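PDB 6V72: beta-lactamase II, which probably hydrolyses beta-lactams to substituted beta-amino acids, as a zinc-dependent class B metallo-beta-lactamase. Local coordinates for residues T38-L43 with P48-G53; S192-L197 with A203-S208; W116-S121 with L158-G163; F27-L30 with V34-H37. One frame throughout, in Å; residues are numbered along the deposited sequence.

Contact 1. Residues T38-L43 with P48-G53; sequences TTYLDL and PIPSNG. With FMT (formic acid), chain J.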
# COMPACT_ATOMS: atom_id res chain seq x y z
N THR A 38 -0.63 -2.07 -22.98
CA THR A 38 -1.21 -1.46 -21.80
C THR A 38 -2.72 -1.63 -21.84
O THR A 38 -3.36 -1.35 -22.86
CB THR A 38 -0.86 0.03 -21.70
OG1 THR A 38 0.56 0.16 -21.67
CG2 THR A 38 -1.45 0.66 -20.42
N THR A 39 -3.28 -2.07 -20.72
CA THR A 39 -4.72 -2.14 -20.55
C THR A 39 -5.10 -1.54 -19.21
O THR A 39 -4.26 -1.36 -18.32
CB THR A 39 -5.23 -3.58 -20.64
OG1 THR A 39 -4.47 -4.43 -19.76
CG2 THR A 39 -5.16 -4.11 -22.09
N TYR A 40 -6.38 -1.24 -19.05
CA TYR A 40 -6.83 -0.49 -17.89
C TYR A 40 -7.96 -1.22 -17.19
O TYR A 40 -8.78 -1.91 -17.80
CB TYR A 40 -7.30 0.94 -18.27
CG TYR A 40 -6.19 1.76 -18.85
CD1 TYR A 40 -5.92 1.72 -20.22
CD2 TYR A 40 -5.38 2.54 -18.05
CE1 TYR A 40 -4.89 2.46 -20.76
CE2 TYR A 40 -4.34 3.29 -18.58
CZ TYR A 40 -4.10 3.24 -19.94
OH TYR A 40 -3.07 3.97 -20.48
N LEU A 41 -7.98 -1.04 -15.88
CA LEU A 41 -9.04 -1.59 -15.06
C LEU A 41 -9.56 -0.48 -14.17
O LEU A 41 -8.77 0.25 -13.56
CB LEU A 41 -8.52 -2.76 -14.25
CG LEU A 41 -9.57 -3.38 -13.34
CD1 LEU A 41 -10.42 -4.29 -14.21
CD2 LEU A 41 -8.87 -4.18 -12.28
N ASP A 42 -10.88 -0.35 -14.10
CA ASP A 42 -11.54 0.59 -13.20
C ASP A 42 -12.69 -0.16 -12.52
O ASP A 42 -13.86 0.10 -12.79
CB ASP A 42 -12.05 1.81 -13.97
CG ASP A 42 -12.45 2.95 -13.06
OD1 ASP A 42 -12.73 4.05 -13.57
OD2 ASP A 42 -12.47 2.73 -11.83
N LEU A 43 -12.34 -1.09 -11.63
CA LEU A 43 -13.35 -2.02 -11.11
C LEU A 43 -14.30 -1.34 -10.13
O LEU A 43 -15.52 -1.57 -10.18
CB LEU A 43 -12.69 -3.23 -10.46
CG LEU A 43 -12.43 -4.43 -11.38
CD1 LEU A 43 -12.10 -5.70 -10.60
CD2 LEU A 43 -13.60 -4.66 -12.33
N PRO A 48 -9.07 4.61 -13.87
CA PRO A 48 -8.42 3.50 -14.60
C PRO A 48 -6.97 3.34 -14.19
O PRO A 48 -6.20 4.30 -14.20
CB PRO A 48 -8.55 3.93 -16.07
CG PRO A 48 -8.62 5.43 -16.02
CD PRO A 48 -9.36 5.76 -14.74
N ILE A 49 -6.59 2.11 -13.85
CA ILE A 49 -5.23 1.75 -13.45
C ILE A 49 -4.60 0.96 -14.58
O ILE A 49 -5.21 0.00 -15.07
CB ILE A 49 -5.22 0.92 -12.15
CG1 ILE A 49 -5.90 1.69 -11.01
CG2 ILE A 49 -3.79 0.53 -11.77
CD1 ILE A 49 -5.55 1.17 -9.64
N PRO A 50 -3.40 1.32 -15.03
CA PRO A 50 -2.78 0.57 -16.12
C PRO A 50 -2.12 -0.72 -15.65
O PRO A 50 -1.63 -0.83 -14.53
CB PRO A 50 -1.71 1.54 -16.64
CG PRO A 50 -1.30 2.31 -15.37
CD PRO A 50 -2.58 2.47 -14.59
N SER A 51 -2.14 -1.71 -16.55
CA SER A 51 -1.27 -2.87 -16.45
C SER A 51 -0.50 -2.97 -17.76
O SER A 51 -1.11 -2.90 -18.84
CB SER A 51 -2.07 -4.16 -16.18
OG SER A 51 -1.18 -5.26 -15.98
N ASN A 52 0.83 -3.08 -17.66
CA ASN A 52 1.73 -3.14 -18.81
C ASN A 52 2.39 -4.50 -18.92
O ASN A 52 2.82 -5.07 -17.92
CB ASN A 52 2.87 -2.12 -18.70
CG ASN A 52 2.41 -0.72 -18.42
OD1 ASN A 52 2.96 -0.04 -17.53
ND2 ASN A 52 1.44 -0.26 -19.14
N GLY A 53 2.56 -4.96 -20.15
CA GLY A 53 3.41 -6.09 -20.44
C GLY A 53 4.11 -5.88 -21.77
O GLY A 53 4.08 -4.77 -22.31
C FMT J . 1.82 3.11 -18.65
O1 FMT J . 1.61 2.55 -17.58
O2 FMT J . 1.61 2.61 -19.75
O HOH W 1 -1.79 -5.01 -20.50
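Tyr40 meets Pro48 and Pro50 because its CG stands anti to its own carbonyl carbon (chi1 -62°) and its ring is turned roughly square to the CA-CB-CG plane (chi2 87°). The ring is thereby brought obliquely across Pro50, with CE2 3.7 Å from Pro50 CB, while Tyr40 CB lies 3.9 Å from Pro48 CB. Its phenol end leaves the pair and is hydrogen-bonded to Glu14 of helix 10-14, which also packs against this face through Val10 and Gln13.

The backbones form an antiparallel hairpin, the short strand axes approaching to 4.6 Å at 150°. Thr39 and Ser51 make a hydrogen-bonded pair: Thr39 N to Ser51 O is 3.0 Å, and Ser51 N to Thr39 O is 2.8 Å. Leu41 and Ile49 make the next such pair. Non-hydrogen-bonded pairs, Thr38 with Asn52 and Tyr40 with Pro50, alternate with them, so the prolyl nitrogen of Pro50, which has no hydrogen, costs the pairing nothing. One water oxygen lies 2.8 Å from Thr39 OG1 and 2.8 Å from Ser51 O, to which it donates.

The side chain of Ser51 comes from the face it shares with Thr39, Leu41 and Ile49, and touches His226, a zinc ligand in another structure of this protein though not here; Pro50 O accepts a hydrogen bond from ND1 of the same histidine. The chemistry is thus divided by face: proline and tyrosine carbons pack the hairpin against helix 10-14, whereas the Ser51 face and a strand carbonyl adjoin His226, which the bond to ND1 would help to orient.

Contact 2. Residues S192-L197 with A203-S208; sequences SNLGNL and AAYAQS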
# COMPACT_ATOMS: atom_id res chain seq x y z
N SER A 192 5.93 7.13 -3.90
CA SER A 192 6.10 7.35 -2.47
C SER A 192 5.78 6.12 -1.64
O SER A 192 5.91 6.17 -0.42
CB SER A 192 5.23 8.52 -1.99
OG SER A 192 3.86 8.32 -2.33
N ASN A 193 5.41 5.01 -2.27
CA ASN A 193 5.21 3.77 -1.54
C ASN A 193 5.31 2.62 -2.53
O ASN A 193 5.38 2.83 -3.75
CB ASN A 193 3.86 3.78 -0.79
CG ASN A 193 2.69 3.82 -1.72
OD1 ASN A 193 2.44 2.87 -2.46
ND2 ASN A 193 1.93 4.92 -1.68
N LEU A 194 5.34 1.39 -2.00
CA LEU A 194 5.49 0.18 -2.79
C LEU A 194 4.16 -0.50 -3.05
O LEU A 194 4.13 -1.68 -3.42
CB LEU A 194 6.45 -0.79 -2.12
CG LEU A 194 7.90 -0.30 -2.06
CD1 LEU A 194 8.73 -1.20 -1.16
CD2 LEU A 194 8.48 -0.22 -3.47
N GLY A 195 3.06 0.23 -2.86
CA GLY A 195 1.76 -0.33 -3.13
C GLY A 195 1.41 -1.37 -2.10
O GLY A 195 1.71 -1.25 -0.90
N ASN A 196 0.75 -2.42 -2.59
CA ASN A 196 0.23 -3.49 -1.76
C ASN A 196 1.33 -4.49 -1.45
O ASN A 196 1.80 -5.22 -2.35
CB ASN A 196 -0.94 -4.15 -2.48
CG ASN A 196 -1.69 -5.09 -1.59
OD1 ASN A 196 -1.08 -5.72 -0.75
ND2 ASN A 196 -3.01 -5.17 -1.75
N LEU A 197 1.73 -4.55 -0.17
CA LEU A 197 2.72 -5.48 0.33
C LEU A 197 2.09 -6.66 1.07
O LEU A 197 2.77 -7.33 1.84
CB LEU A 197 3.70 -4.77 1.25
CG LEU A 197 4.42 -3.65 0.50
CD1 LEU A 197 5.32 -2.89 1.46
CD2 LEU A 197 5.24 -4.22 -0.67
N ALA A 203 11.46 -8.34 4.03
CA ALA A 203 12.85 -8.35 4.46
C ALA A 203 13.79 -8.48 3.27
O ALA A 203 14.90 -7.92 3.30
CB ALA A 203 13.10 -9.48 5.45
N ALA A 204 13.37 -9.19 2.22
CA ALA A 204 14.23 -9.47 1.08
C ALA A 204 14.11 -8.42 -0.02
O ALA A 204 14.99 -8.37 -0.89
CB ALA A 204 13.91 -10.84 0.48
N TYR A 205 13.09 -7.57 0.05
CA TYR A 205 12.72 -6.72 -1.08
C TYR A 205 13.91 -5.88 -1.55
O TYR A 205 14.22 -5.83 -2.75
CB TYR A 205 11.54 -5.83 -0.69
CG TYR A 205 10.66 -5.31 -1.82
CD1 TYR A 205 11.20 -4.65 -2.91
CD2 TYR A 205 9.28 -5.46 -1.74
CE1 TYR A 205 10.38 -4.15 -3.91
CE2 TYR A 205 8.46 -4.99 -2.73
CZ TYR A 205 9.01 -4.34 -3.82
OH TYR A 205 8.15 -3.87 -4.80
N ALA A 206 14.60 -5.21 -0.63
CA ALA A 206 15.67 -4.32 -1.06
C ALA A 206 16.80 -5.08 -1.76
O ALA A 206 17.29 -4.64 -2.80
CB ALA A 206 16.21 -3.54 0.14
N GLN A 207 17.22 -6.22 -1.21
CA GLN A 207 18.28 -6.97 -1.87
C GLN A 207 17.82 -7.50 -3.22
O GLN A 207 18.60 -7.55 -4.17
CB GLN A 207 18.77 -8.12 -1.00
CG GLN A 207 19.97 -8.85 -1.59
CD GLN A 207 21.16 -7.92 -1.83
OE1 GLN A 207 21.51 -7.07 -0.97
NE2 GLN A 207 21.78 -8.06 -2.98
N SER A 208 16.55 -7.92 -3.33
CA SER A 208 16.07 -8.37 -4.63
C SER A 208 16.09 -7.25 -5.65
O SER A 208 16.42 -7.48 -6.82
CB SER A 208 14.66 -8.96 -4.50
OG SER A 208 14.67 -10.04 -3.55
O HOH W 2 5.38 -3.88 -4.42
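Leu194 and Tyr205 approach with their backbones well apart, CA to CA 10.1 Å, so the direct contacts between the irregular loop 192-197 and helix 205-215 are made by side chains. The loop is shaped by an Asx turn: Asn193 OD1 accepts from Gly195 N at 2.7 Å, with the donor in the carbonyl plane and on a lone pair. Beyond Gly195 the chain runs on to Leu197, whose side chain also points at the helix.

Tyr205 reaches across because its CG is anti to the backbone N (chi1 -156°). Leu194 CD1 sits over one face of the phenol ring in a CH-pi contact, 4.1 Å from the centroid and 12° off the normal. The two side chains run antiparallel alongside one another, which brings the second methyl, Leu194 CD2, to the hydroxyl end. Leu197 instead comes in roughly perpendicular to the tyrosine, and its CD2 lies 3.9 Å from Tyr205 CE2.

All three residues are buried, and Ala242 of helix 233-243 and the C-terminal Leu245 help to enclose them. The tyrosine side chain also comes within about 4 Å of that of His165, a zinc-site residue, although no zinc is bound to this chain. Tyr205 OH is hydrogen-bonded to Met185 O, and at the ring's edge, in its plane, a water donates to Tyr205 OH (2.8 Å) and to Leu194 O (2.7 Å).

Contact 3. Residues W116-S121 with L158-G163; sequences WAHPLS and LYYPGG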
# COMPACT_ATOMS: atom_id res chain seq x y z
N TRP A 116 4.80 -19.94 -19.42
CA TRP A 116 5.94 -20.17 -18.55
C TRP A 116 5.81 -19.33 -17.29
O TRP A 116 5.39 -18.18 -17.35
CB TRP A 116 7.25 -19.78 -19.28
CG TRP A 116 7.59 -20.73 -20.37
CD1 TRP A 116 7.15 -20.69 -21.66
CD2 TRP A 116 8.39 -21.91 -20.25
NE1 TRP A 116 7.65 -21.76 -22.36
CE2 TRP A 116 8.41 -22.53 -21.52
CE3 TRP A 116 9.09 -22.50 -19.19
CZ2 TRP A 116 9.11 -23.70 -21.76
CZ3 TRP A 116 9.78 -23.66 -19.44
CH2 TRP A 116 9.79 -24.26 -20.71
N ALA A 117 6.20 -19.91 -16.15
CA ALA A 117 6.20 -19.18 -14.89
C ALA A 117 7.26 -19.75 -13.97
O ALA A 117 7.73 -20.87 -14.16
CB ALA A 117 4.84 -19.23 -14.18
N HIS A 118 7.62 -18.94 -12.95
CA HIS A 118 8.42 -19.46 -11.85
C HIS A 118 7.77 -20.73 -11.30
O HIS A 118 6.54 -20.77 -11.15
CB HIS A 118 8.53 -18.39 -10.76
CG HIS A 118 9.51 -18.73 -9.68
ND1 HIS A 118 9.29 -19.72 -8.75
CD2 HIS A 118 10.75 -18.22 -9.41
CE1 HIS A 118 10.34 -19.81 -7.95
NE2 HIS A 118 11.23 -18.91 -8.32
N PRO A 119 8.55 -21.77 -10.94
CA PRO A 119 7.92 -23.04 -10.53
C PRO A 119 7.06 -22.95 -9.30
O PRO A 119 6.17 -23.79 -9.11
CB PRO A 119 9.12 -23.97 -10.28
CG PRO A 119 10.32 -23.11 -10.28
CD PRO A 119 10.00 -21.89 -11.08
N LEU A 120 7.32 -21.99 -8.41
CA LEU A 120 6.57 -21.96 -7.17
C LEU A 120 5.45 -20.93 -7.21
O LEU A 120 4.70 -20.81 -6.24
CB LEU A 120 7.50 -21.73 -5.97
CG LEU A 120 8.58 -22.80 -5.76
CD1 LEU A 120 9.41 -22.55 -4.48
CD2 LEU A 120 7.97 -24.23 -5.78
N SER A 121 5.30 -20.20 -8.31
CA SER A 121 4.22 -19.24 -8.40
C SER A 121 2.89 -19.98 -8.41
O SER A 121 2.75 -21.03 -9.04
CB SER A 121 4.37 -18.38 -9.65
OG SER A 121 4.31 -19.19 -10.81
N LEU A 158 15.51 -14.14 -18.72
CA LEU A 158 14.67 -14.25 -17.53
C LEU A 158 15.52 -14.32 -16.27
O LEU A 158 16.45 -15.12 -16.20
CB LEU A 158 13.81 -15.51 -17.61
CG LEU A 158 12.55 -15.50 -18.44
CD1 LEU A 158 12.71 -14.82 -19.76
CD2 LEU A 158 12.16 -16.96 -18.62
N TYR A 159 15.17 -13.52 -15.27
CA TYR A 159 15.97 -13.39 -14.05
C TYR A 159 15.07 -13.40 -12.83
O TYR A 159 14.14 -12.60 -12.72
CB TYR A 159 16.79 -12.08 -14.08
CG TYR A 159 17.68 -11.95 -12.87
CD1 TYR A 159 18.80 -12.76 -12.72
CD2 TYR A 159 17.39 -11.03 -11.87
CE1 TYR A 159 19.61 -12.64 -11.61
CE2 TYR A 159 18.19 -10.91 -10.76
CZ TYR A 159 19.30 -11.71 -10.63
OH TYR A 159 20.11 -11.58 -9.50
N TYR A 160 15.37 -14.30 -11.89
CA TYR A 160 14.65 -14.35 -10.62
C TYR A 160 15.50 -13.61 -9.59
O TYR A 160 16.59 -14.10 -9.25
CB TYR A 160 14.42 -15.80 -10.16
CG TYR A 160 13.85 -15.88 -8.76
CD1 TYR A 160 12.71 -15.16 -8.41
CD2 TYR A 160 14.47 -16.64 -7.79
CE1 TYR A 160 12.19 -15.23 -7.14
CE2 TYR A 160 13.95 -16.70 -6.50
CZ TYR A 160 12.81 -15.99 -6.19
OH TYR A 160 12.28 -16.04 -4.91
N PRO A 161 15.06 -12.44 -9.10
CA PRO A 161 15.91 -11.64 -8.20
C PRO A 161 15.78 -12.01 -6.74
O PRO A 161 16.56 -11.49 -5.93
CB PRO A 161 15.39 -10.22 -8.43
CG PRO A 161 13.88 -10.43 -8.63
CD PRO A 161 13.83 -11.72 -9.49
N GLY A 162 14.83 -12.86 -6.37
CA GLY A 162 14.48 -13.08 -4.99
C GLY A 162 13.12 -12.50 -4.68
O GLY A 162 12.50 -11.81 -5.49
N GLY A 163 12.66 -12.75 -3.45
CA GLY A 163 11.35 -12.29 -3.04
C GLY A 163 11.28 -10.78 -2.93
O GLY A 163 12.22 -10.11 -2.51
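The aromatic interaction between His118 and Tyr160 carries this contact. It is a T-shaped (edge-to-face) pair, with the imidazole edge directed at the phenol face, centroids 4.6 Å apart and planes at 63°. His118 NE2 stands 3.7 Å above the Tyr160 plane, over its centre, while His118 CD2 comes within 3.8 Å of Tyr160 CD1. Both side chains extend with CG anti to the backbone N (chi1 -170° for His118, 172° for Tyr160), which lets the rings meet although the CA atoms remain 8.2 Å apart. On its opposite face the phenol ring is covered by Gly162 N, 3.5 Å above the plane, so the ring is clasped between the imidazole and its own chain. Phe139 also meets the His118 ring.

The hydrogen bonds hold the histidine from its own side. Residues His118 to Ser121 form a type I beta turn, in which His118 O accepts from both Ser121 N and Ser121 OG, the latter at 2.8 Å on a lone pair in the carbonyl plane. His118 ND1 accepts from Leu120 N at 3.0 Å in a nearly straight bond lying close to the ring plane. Tyr160 OH, at the far end of its ring, is tied to Arg167 O.

The contact joins the end of strand 114-117 in the large sheet to the end of strand 157-159 in the small one. Since ND1 accepts the hydrogen bond from Leu120 N, a neutral imidazole would probably be protonated at NE2, and its N-H would then slant toward the pi face of Tyr160, well off the line to the ring centre.

Contact 4. Residues F27-L30 with V34-H37; sequences FSQL and VWMH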
# COMPACT_ATOMS: atom_id res chain seq x y z
N PHE A 27 -1.03 0.06 -27.55
CA PHE A 27 0.30 -0.45 -27.87
C PHE A 27 1.27 0.70 -28.07
O PHE A 27 0.95 1.70 -28.73
CB PHE A 27 0.27 -1.30 -29.15
CG PHE A 27 -0.35 -2.65 -28.96
CD1 PHE A 27 0.36 -3.68 -28.35
CD2 PHE A 27 -1.63 -2.90 -29.42
CE1 PHE A 27 -0.22 -4.93 -28.18
CE2 PHE A 27 -2.21 -4.14 -29.27
CZ PHE A 27 -1.50 -5.16 -28.66
N SER A 28 2.48 0.56 -27.53
CA SER A 28 3.52 1.54 -27.82
C SER A 28 4.83 0.80 -28.05
O SER A 28 5.06 -0.27 -27.49
CB SER A 28 3.68 2.58 -26.72
OG SER A 28 3.78 1.98 -25.45
N GLN A 29 5.67 1.37 -28.90
CA GLN A 29 6.91 0.72 -29.28
C GLN A 29 8.04 1.21 -28.39
O GLN A 29 8.30 2.42 -28.31
CB GLN A 29 7.21 0.98 -30.76
CG GLN A 29 8.12 -0.03 -31.36
CD GLN A 29 8.43 0.27 -32.80
OE1 GLN A 29 8.10 -0.50 -33.69
NE2 GLN A 29 9.08 1.40 -33.04
N LEU A 30 8.72 0.28 -27.71
CA LEU A 30 9.87 0.61 -26.88
C LEU A 30 11.17 0.56 -27.67
O LEU A 30 12.14 1.24 -27.31
CB LEU A 30 9.99 -0.37 -25.71
CG LEU A 30 8.79 -0.37 -24.76
CD1 LEU A 30 9.09 -1.25 -23.53
CD2 LEU A 30 8.41 1.06 -24.37
N VAL A 34 9.85 -4.39 -30.24
CA VAL A 34 9.48 -4.50 -28.83
C VAL A 34 8.27 -3.61 -28.59
O VAL A 34 8.38 -2.38 -28.57
CB VAL A 34 10.62 -4.12 -27.88
CG1 VAL A 34 10.18 -4.33 -26.43
CG2 VAL A 34 11.87 -4.93 -28.19
N TRP A 35 7.13 -4.24 -28.38
CA TRP A 35 5.89 -3.55 -28.10
C TRP A 35 5.58 -3.63 -26.61
O TRP A 35 5.78 -4.67 -25.97
CB TRP A 35 4.73 -4.15 -28.88
CG TRP A 35 4.87 -3.88 -30.34
CD1 TRP A 35 5.40 -4.71 -31.28
CD2 TRP A 35 4.51 -2.68 -31.02
NE1 TRP A 35 5.38 -4.11 -32.50
CE2 TRP A 35 4.83 -2.86 -32.38
CE3 TRP A 35 3.92 -1.47 -30.62
CZ2 TRP A 35 4.59 -1.87 -33.34
CZ3 TRP A 35 3.69 -0.49 -31.58
CH2 TRP A 35 4.03 -0.70 -32.92
N MSE A 36 5.10 -2.52 -26.06
CA MSE A 36 4.46 -2.58 -24.75
C MSE A 36 2.96 -2.58 -24.92
O MSE A 36 2.42 -1.80 -25.71
CB MSE A 36 4.93 -1.43 -23.86
CG MSE A 36 4.44 -1.59 -22.43
SE MSE A 36 5.08 -0.10 -21.33
CE MSE A 36 6.65 -1.03 -20.87
N HIS A 37 2.29 -3.54 -24.28
CA HIS A 37 0.84 -3.52 -24.24
C HIS A 37 0.37 -2.94 -22.92
O HIS A 37 0.91 -3.28 -21.86
CB HIS A 37 0.21 -4.91 -24.49
CG HIS A 37 0.58 -5.99 -23.51
ND1 HIS A 37 -0.07 -6.16 -22.31
CD2 HIS A 37 1.45 -7.03 -23.62
CE1 HIS A 37 0.43 -7.22 -21.68
NE2 HIS A 37 1.34 -7.77 -22.46
O HOH W 3 1.41 0.90 -24.29
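Leu30 and the selenomethionine at Met36 form one apolar centre, with Leu30 CD1 and Met36 CE 3.6 Å apart. The selenomethionine side chain runs extended to its selenium and then bends (chi3 -90°), bringing the terminal methyl to the leucine. Pro229 and Leu54 of strand 49-58 pack on both residues, and Leu30 CB also touches Val34 CG1.

The face that carries Phe27, Gln29, Trp35 and His37 has a second, aromatic cluster. Gln29 CB lies over the six-membered ring of Trp35, 4.2 Å from its centroid and 20° off the normal, a CH-pi contact. Phe27 CB packs at 3.9 Å from Trp35 CE3, and Phe27 CE1 reaches His37 CB at 3.7 Å. Trp80 extends this cluster, stacking on Phe27 and meeting Trp35 edge-to-face.

Between these two faces runs the backbone pairing. Ser28 and Met36 form a hydrogen-bonded pair through Ser28 N to Met36 O (3.0 Å) and Met36 N to Ser28 O (2.7 Å), the latter bond almost straight. Leu30 N adds a bond to Val34 O near the turn. At the polar edge, a water that interacts with Ser28 OG donates a longer bond to Met36 O (3.2 Å), and His37 NE2 is hydrogen-bonded to Val65 O.

With strand axes at 148° and the two flanking pairs non-hydrogen-bonded, this is a twisted antiparallel beta hairpin in the N-terminal half of the larger sheet of the metallo-beta-lactamase fold.

How the contacts relate
From the N terminus, contact 4 closes first, a short hairpin whose second strand, 34-41, continues into contact 1 and pairs there with strand 49-58. The two hairpins therefore share a central strand; they touch where Gly53 N meets His37 O (2.9 Å, probably a hydrogen bond). Contact 3 next closes a longer loop, with 36 residues between its segments, and joins the far part of the same large sheet to the four-stranded one. Contact 2 closes last, folding a loop onto helix 205-215, and meets contact 3 through Ser208 OG and Gly163 O. None nests or crosses: the four lie in series, linking both sheets and the helix.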